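Local coordinates for protein mitochondrial association factor 1 (Toxoplasma gondii, PDB 6BXS) that is of uncertain individual function, but belongs to a parasite protein family linked to manipulation of host mitochondria and has a macro domain fold, at residues A[18-26]-A[249-258]. Sequence-based numbering, arbitrary orientation.
Sequences DRNVIFFGP and DPRVELQFMY. With SO4 (sulfate ion), chain D.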
ATOM      1  N   ASP A  18      18.035   9.146   8.715  1.00 28.17           N
ATOM      2  CA  ASP A  18      19.007   8.063   8.853  1.00 30.65           C
ATOM      3  C   ASP A  18      18.339   6.696   8.990  1.00 30.64           C
ATOM      4  O   ASP A  18      18.814   5.839   9.732  1.00 29.83           O
ATOM      5  CB  ASP A  18      19.924   8.308  10.057  1.00 37.04           C
ATOM      6  CG  ASP A  18      20.656   9.631   9.973  1.00 40.97           C
ATOM      7  OD1 ASP A  18      21.171   9.957   8.884  1.00 42.31           O
ATOM      8  OD2 ASP A  18      20.719  10.344  10.996  1.00 56.40           O
ATOM      9  N   ARG A  19      17.243   6.495   8.266  1.00 30.31           N
ATOM     10  CA  ARG A  19      16.557   5.208   8.260  1.00 30.18           C
ATOM     11  C   ARG A  19      17.122   4.286   7.186  1.00 29.57           C
ATOM     12  O   ARG A  19      17.525   4.744   6.116  1.00 26.43           O
ATOM     13  CB  ARG A  19      15.054   5.399   8.032  1.00 27.91           C
ATOM     14  CG  ARG A  19      14.297   5.899   9.249  1.00 28.93           C
ATOM     15  CD  ARG A  19      12.857   6.248   8.905  1.00 23.31           C
ATOM     16  NE  ARG A  19      12.102   6.662  10.085  1.00 24.32           N
ATOM     17  CZ  ARG A  19      12.260   7.830  10.702  1.00 30.21           C
ATOM     18  NH1 ARG A  19      13.152   8.708  10.259  1.00 24.69           N
ATOM     19  NH2 ARG A  19      11.532   8.120  11.771  1.00 32.46           N
ATOM     20  N   ASN A  20      17.156   2.990   7.480  1.00 26.73           N
ATOM     21  CA  ASN A  20      17.442   1.985   6.463  1.00 27.04           C
ATOM     22  C   ASN A  20      16.187   1.665   5.661  1.00 29.38           C
ATOM     23  O   ASN A  20      15.126   1.413   6.232  1.00 27.43           O
ATOM     24  CB  ASN A  20      17.986   0.703   7.098  1.00 27.75           C
ATOM     25  CG  ASN A  20      19.472   0.776   7.393  1.00 33.52           C
ATOM     26  OD1 ASN A  20      20.188   1.619   6.854  1.00 32.88           O
ATOM     27  ND2 ASN A  20      19.945  -0.127   8.243  1.00 42.91           N
ATOM     28  N   VAL A  21      16.315   1.688   4.338  1.00 28.91           N
ATOM     29  CA  VAL A  21      15.240   1.274   3.447  1.00 23.59           C
ATOM     30  C   VAL A  21      15.695   0.065   2.643  1.00 25.52           C
ATOM     31  O   VAL A  21      16.823   0.028   2.145  1.00 24.70           O
ATOM     32  CB  VAL A  21      14.820   2.401   2.487  1.00 24.89           C
ATOM     33  CG1 VAL A  21      13.665   1.949   1.607  1.00 26.47           C
ATOM     34  CG2 VAL A  21      14.432   3.648   3.269  1.00 23.60           C
ATOM     35  N   ILE A  22      14.816  -0.923   2.528  1.00 22.08           N
ATOM     36  CA  ILE A  22      15.099  -2.117   1.741  1.00 19.65           C
ATOM     37  C   ILE A  22      14.579  -1.964   0.318  1.00 26.68           C
ATOM     38  O   ILE A  22      13.432  -1.564   0.107  1.00 22.51           O
ATOM     39  CB  ILE A  22      14.469  -3.369   2.379  1.00 23.73           C
ATOM     40  CG1 ILE A  22      15.220  -3.742   3.658  1.00 27.46           C
ATOM     41  CG2 ILE A  22      14.499  -4.552   1.409  1.00 26.11           C
ATOM     42  CD1 ILE A  22      14.435  -4.640   4.584  1.00 27.88           C
ATOM     43  N   PHE A  23      15.432  -2.292  -0.650  1.00 21.71           N
ATOM     44  CA  PHE A  23      15.036  -2.338  -2.052  1.00 25.89           C
ATOM     45  C   PHE A  23      15.308  -3.730  -2.602  1.00 25.93           C
ATOM     46  O   PHE A  23      16.440  -4.050  -2.964  1.00 26.74           O
ATOM     47  CB  PHE A  23      15.785  -1.289  -2.872  1.00 24.89           C
ATOM     48  CG  PHE A  23      15.584   0.113  -2.385  1.00 24.50           C
ATOM     49  CD1 PHE A  23      16.405   0.641  -1.405  1.00 28.56           C
ATOM     50  CD2 PHE A  23      14.575   0.905  -2.908  1.00 25.92           C
ATOM     51  CE1 PHE A  23      16.226   1.932  -0.954  1.00 27.16           C
ATOM     52  CE2 PHE A  23      14.391   2.199  -2.459  1.00 29.81           C
ATOM     53  CZ  PHE A  23      15.220   2.713  -1.480  1.00 30.91           C
ATOM     54  N   PHE A  24      14.270  -4.556  -2.650  1.00 21.97           N
ATOM     55  CA  PHE A  24      14.420  -5.930  -3.112  1.00 26.23           C
ATOM     56  C   PHE A  24      14.913  -5.966  -4.550  1.00 23.57           C
ATOM     57  O   PHE A  24      14.466  -5.184  -5.389  1.00 25.75           O
ATOM     58  CB  PHE A  24      13.098  -6.691  -2.994  1.00 28.63           C
ATOM     59  CG  PHE A  24      12.728  -7.049  -1.584  1.00 24.82           C
ATOM     60  CD1 PHE A  24      13.365  -8.092  -0.930  1.00 24.56           C
ATOM     61  CD2 PHE A  24      11.739  -6.349  -0.917  1.00 23.72           C
ATOM     62  CE1 PHE A  24      13.024  -8.427   0.364  1.00 21.93           C
ATOM     63  CE2 PHE A  24      11.393  -6.679   0.378  1.00 22.35           C
ATOM     64  CZ  PHE A  24      12.036  -7.719   1.020  1.00 21.70           C
ATOM     65  N   GLY A  25      15.847  -6.871  -4.820  1.00 28.65           N
ATOM     66  CA  GLY A  25      16.359  -7.067  -6.163  1.00 28.28           C
ATOM     67  C   GLY A  25      15.445  -8.009  -6.915  1.00 28.51           C
ATOM     68  O   GLY A  25      14.413  -8.419  -6.383  1.00 28.15           O
ATOM     69  N   PRO A  26      15.823  -8.375  -8.149  1.00 28.80           N
ATOM     70  CA  PRO A  26      14.952  -9.221  -8.970  1.00 35.23           C
ATOM     71  C   PRO A  26      14.802 -10.622  -8.391  1.00 34.47           C
ATOM     72  O   PRO A  26      15.797 -11.223  -7.990  1.00 33.01           O
ATOM     73  CB  PRO A  26      15.667  -9.278 -10.329  1.00 36.94           C
ATOM     74  CG  PRO A  26      16.875  -8.400 -10.220  1.00 34.29           C
ATOM     75  CD  PRO A  26      17.138  -8.156  -8.774  1.00 31.81           C
ATOM     76  N   ASP A 249       7.391  10.489  11.681  1.00 25.62           N
ATOM     77  CA  ASP A 249       8.607  10.000  12.341  1.00 23.39           C
ATOM     78  C   ASP A 249       8.425   8.556  12.815  1.00 24.05           C
ATOM     79  O   ASP A 249       8.601   8.256  13.994  1.00 22.55           O
ATOM     80  CB  ASP A 249       8.973  10.910  13.522  1.00 23.42           C
ATOM     81  CG  ASP A 249      10.335  10.583  14.125  1.00 31.30           C
ATOM     82  OD1 ASP A 249      11.197  10.036  13.407  1.00 28.69           O
ATOM     83  OD2 ASP A 249      10.543  10.878  15.320  1.00 29.30           O
ATOM     84  N   PRO A 250       8.058   7.656  11.891  1.00 24.92           N
ATOM     85  CA  PRO A 250       7.586   6.327  12.291  1.00 27.64           C
ATOM     86  C   PRO A 250       8.693   5.329  12.621  1.00 25.40           C
ATOM     87  O   PRO A 250       9.839   5.498  12.205  1.00 25.74           O
ATOM     88  CB  PRO A 250       6.806   5.869  11.062  1.00 27.67           C
ATOM     89  CG  PRO A 250       7.537   6.494   9.920  1.00 24.59           C
ATOM     90  CD  PRO A 250       8.078   7.810  10.426  1.00 21.63           C
ATOM     91  N   ARG A 251       8.330   4.294  13.371  1.00 23.40           N
ATOM     92  CA  ARG A 251       9.230   3.182  13.654  1.00 29.95           C
ATOM     93  C   ARG A 251       9.141   2.136  12.553  1.00 26.52           C
ATOM     94  O   ARG A 251      10.025   1.287  12.420  1.00 22.60           O
ATOM     95  CB  ARG A 251       8.891   2.539  15.000  1.00 28.71           C
ATOM     96  CG  ARG A 251       9.000   3.477  16.193  1.00 28.61           C
ATOM     97  CD  ARG A 251       8.231   2.946  17.397  1.00 31.31           C
ATOM     98  NE  ARG A 251       6.834   2.671  17.069  1.00 48.95           N
ATOM     99  CZ  ARG A 251       5.921   2.251  17.940  1.00 41.25           C
ATOM    100  NH1 ARG A 251       4.680   2.027  17.532  1.00 38.80           N
ATOM    101  NH2 ARG A 251       6.242   2.054  19.213  1.00 47.71           N
ATOM    102  N   VAL A 252       8.068   2.198  11.768  1.00 24.88           N
ATOM    103  CA  VAL A 252       7.815   1.201  10.736  1.00 25.76           C
ATOM    104  C   VAL A 252       8.941   1.203   9.705  1.00 25.70           C
ATOM    105  O   VAL A 252       9.421   2.257   9.289  1.00 24.62           O
ATOM    106  CB  VAL A 252       6.446   1.437  10.032  1.00 23.27           C
ATOM    107  CG1 VAL A 252       6.508   2.607   9.051  1.00 21.33           C
ATOM    108  CG2 VAL A 252       5.988   0.176   9.314  1.00 25.10           C
ATOM    109  N   GLU A 253       9.362   0.004   9.316  1.00 25.14           N
ATOM    110  CA  GLU A 253      10.426  -0.178   8.335  1.00 24.75           C
ATOM    111  C   GLU A 253       9.862  -0.131   6.917  1.00 26.52           C
ATOM    112  O   GLU A 253       8.822  -0.729   6.637  1.00 24.56           O
ATOM    113  CB  GLU A 253      11.141  -1.509   8.592  1.00 28.87           C
ATOM    114  CG  GLU A 253      12.064  -1.986   7.476  1.00 39.74           C
ATOM    115  CD  GLU A 253      12.723  -3.316   7.800  1.00 41.06           C
ATOM    116  OE1 GLU A 253      13.446  -3.395   8.816  1.00 50.42           O
ATOM    117  OE2 GLU A 253      12.510  -4.287   7.045  1.00 37.57           O
ATOM    118  N   LEU A 254      10.549   0.582   6.028  1.00 24.19           N
ATOM    119  CA  LEU A 254      10.130   0.689   4.634  1.00 24.94           C
ATOM    120  C   LEU A 254      10.828  -0.347   3.756  1.00 26.46           C
ATOM    121  O   LEU A 254      12.053  -0.484   3.790  1.00 22.22           O
ATOM    122  CB  LEU A 254      10.412   2.092   4.091  1.00 23.30           C
ATOM    123  CG  LEU A 254       9.606   3.254   4.673  1.00 33.65           C
ATOM    124  CD1 LEU A 254      10.061   4.564   4.050  1.00 40.63           C
ATOM    125  CD2 LEU A 254       8.120   3.053   4.454  1.00 32.47           C
ATOM    126  N   GLN A 255      10.031  -1.072   2.977  1.00 21.09           N
ATOM    127  CA  GLN A 255      10.543  -2.000   1.977  1.00 18.48           C
ATOM    128  C   GLN A 255       9.899  -1.690   0.634  1.00 23.68           C
ATOM    129  O   GLN A 255       8.693  -1.451   0.563  1.00 26.35           O
ATOM    130  CB  GLN A 255      10.256  -3.450   2.367  1.00 18.93           C
ATOM    131  CG  GLN A 255      10.694  -3.831   3.765  1.00 22.77           C
ATOM    132  CD  GLN A 255      10.340  -5.265   4.104  1.00 23.95           C
ATOM    133  OE1 GLN A 255       9.723  -5.971   3.304  1.00 24.56           O
ATOM    134  NE2 GLN A 255      10.731  -5.707   5.292  1.00 25.73           N
ATOM    135  N   PHE A 256      10.703  -1.690  -0.426  1.00 22.42           N
ATOM    136  CA  PHE A 256      10.199  -1.467  -1.776  1.00 24.64           C
ATOM    137  C   PHE A 256      10.363  -2.710  -2.638  1.00 27.21           C
ATOM    138  O   PHE A 256      11.450  -3.282  -2.729  1.00 24.53           O
ATOM    139  CB  PHE A 256      10.907  -0.279  -2.426  1.00 25.09           C
ATOM    140  CG  PHE A 256      10.442   1.051  -1.912  1.00 28.98           C
ATOM    141  CD1 PHE A 256       9.312   1.651  -2.440  1.00 27.28           C
ATOM    142  CD2 PHE A 256      11.127   1.698  -0.900  1.00 25.62           C
ATOM    143  CE1 PHE A 256       8.875   2.873  -1.968  1.00 30.64           C
ATOM    144  CE2 PHE A 256      10.695   2.921  -0.425  1.00 28.36           C
ATOM    145  CZ  PHE A 256       9.567   3.509  -0.960  1.00 26.72           C
ATOM    146  N   MET A 257       9.268  -3.119  -3.269  1.00 28.80           N
ATOM    147  CA  MET A 257       9.269  -4.273  -4.156  1.00 26.21           C
ATOM    148  C   MET A 257      10.019  -3.941  -5.439  1.00 25.17           C
ATOM    149  O   MET A 257      10.325  -2.777  -5.701  1.00 27.11           O
ATOM    150  CB  MET A 257       7.837  -4.704  -4.469  1.00 24.46           C
ATOM    151  CG  MET A 257       7.016  -5.023  -3.229  1.00 22.90           C
ATOM    152  SD  MET A 257       5.257  -5.198  -3.567  1.00 26.33           S
ATOM    153  CE  MET A 257       5.261  -6.628  -4.646  1.00 32.93           C
ATOM    154  N   TYR A 258      10.301  -4.962  -6.241  1.00 23.85           N
ATOM    155  CA  TYR A 258      11.151  -4.791  -7.411  1.00 28.17           C
ATOM    156  C   TYR A 258      10.364  -4.597  -8.700  1.00 29.71           C
ATOM    157  O   TYR A 258       9.348  -5.251  -8.929  1.00 27.32           O
ATOM    158  CB  TYR A 258      12.075  -5.996  -7.574  1.00 29.77           C
ATOM    159  CG  TYR A 258      13.009  -5.875  -8.758  1.00 29.85           C
ATOM    160  CD1 TYR A 258      14.201  -5.169  -8.658  1.00 31.62           C
ATOM    161  CD2 TYR A 258      12.695  -6.459  -9.979  1.00 35.01           C
ATOM    162  CE1 TYR A 258      15.056  -5.053  -9.738  1.00 34.08           C
ATOM    163  CE2 TYR A 258      13.543  -6.347 -11.065  1.00 34.97           C
ATOM    164  CZ  TYR A 258      14.723  -5.644 -10.939  1.00 37.10           C
ATOM    165  OH  TYR A 258      15.572  -5.531 -12.016  1.00 40.32           O
TER
HETATM  166  S   SO4 D 501       4.879   3.743  13.904  1.00 29.24           S
HETATM  167  O1  SO4 D 501       4.219   4.711  13.033  1.00 31.79           O
HETATM  168  O2  SO4 D 501       3.895   3.145  14.801  1.00 24.15           O
HETATM  169  O3  SO4 D 501       5.500   2.701  13.094  1.00 26.53           O
HETATM  170  O4  SO4 D 501       5.906   4.423  14.691  1.00 30.50           O
HETATM  171  O   HOH W   1      13.341  -2.213  -5.309  1.00 23.82           O
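Strands 19-24 and 253-256 run parallel, joined by three backbone hydrogen bonds: I22 N to L254 O, F256 N to I22 O (2.8 Å) and F24 N to F256 O. I22 thus uses both its N-H and its carbonyl on the neighbouring strand. Just past the last bond, a water bridges F24 O and M257 O.

Charge gathers where strand 253-256 follows helix 230-248. The extended chain of R19 carries NH2 to OD1 of D249 at 2.5 Å, a salt bridge made at the guanidinium edge; NH2 meets OD1 on its anti side, tilted out of the carboxylate plane, and the two planes stand 73° apart. The same NH2 also reaches P250 O at 3.2 Å, again at the edge; NE adds a weak bond to that oxygen, and NH1 goes to L16 O.

Apolar contacts fill one sheet face. There V21 CG1 abuts the F256 ring edge at CD2 (3.6 Å), while the rings of F23 and F256 lie nearly parallel (8°) but slid apart with little overlap; both reach L268 of helix 263-276. The other face is mixed, setting polar groups against I22 and F24. I22 CD1 approaches E253 OE2, which accepts a hydrogen bond from Q255 NE2 (2.9 Å). Q255 OE1 meets the F24 ring edge at CE2 and also takes a bond from R215. Beyond the strands, P26 CB sits over the Y258 ring face as a CH-pi contact, 4.0 Å from its centroid.

In this macro-domain-like sheet, the pairing places the last strand between 19-24 and 213-216. Bonds at both ends of the Q255 amide should fix its flip, while those to L16, D249 and P250 probably fix the R19 guanidinium's rotation and position.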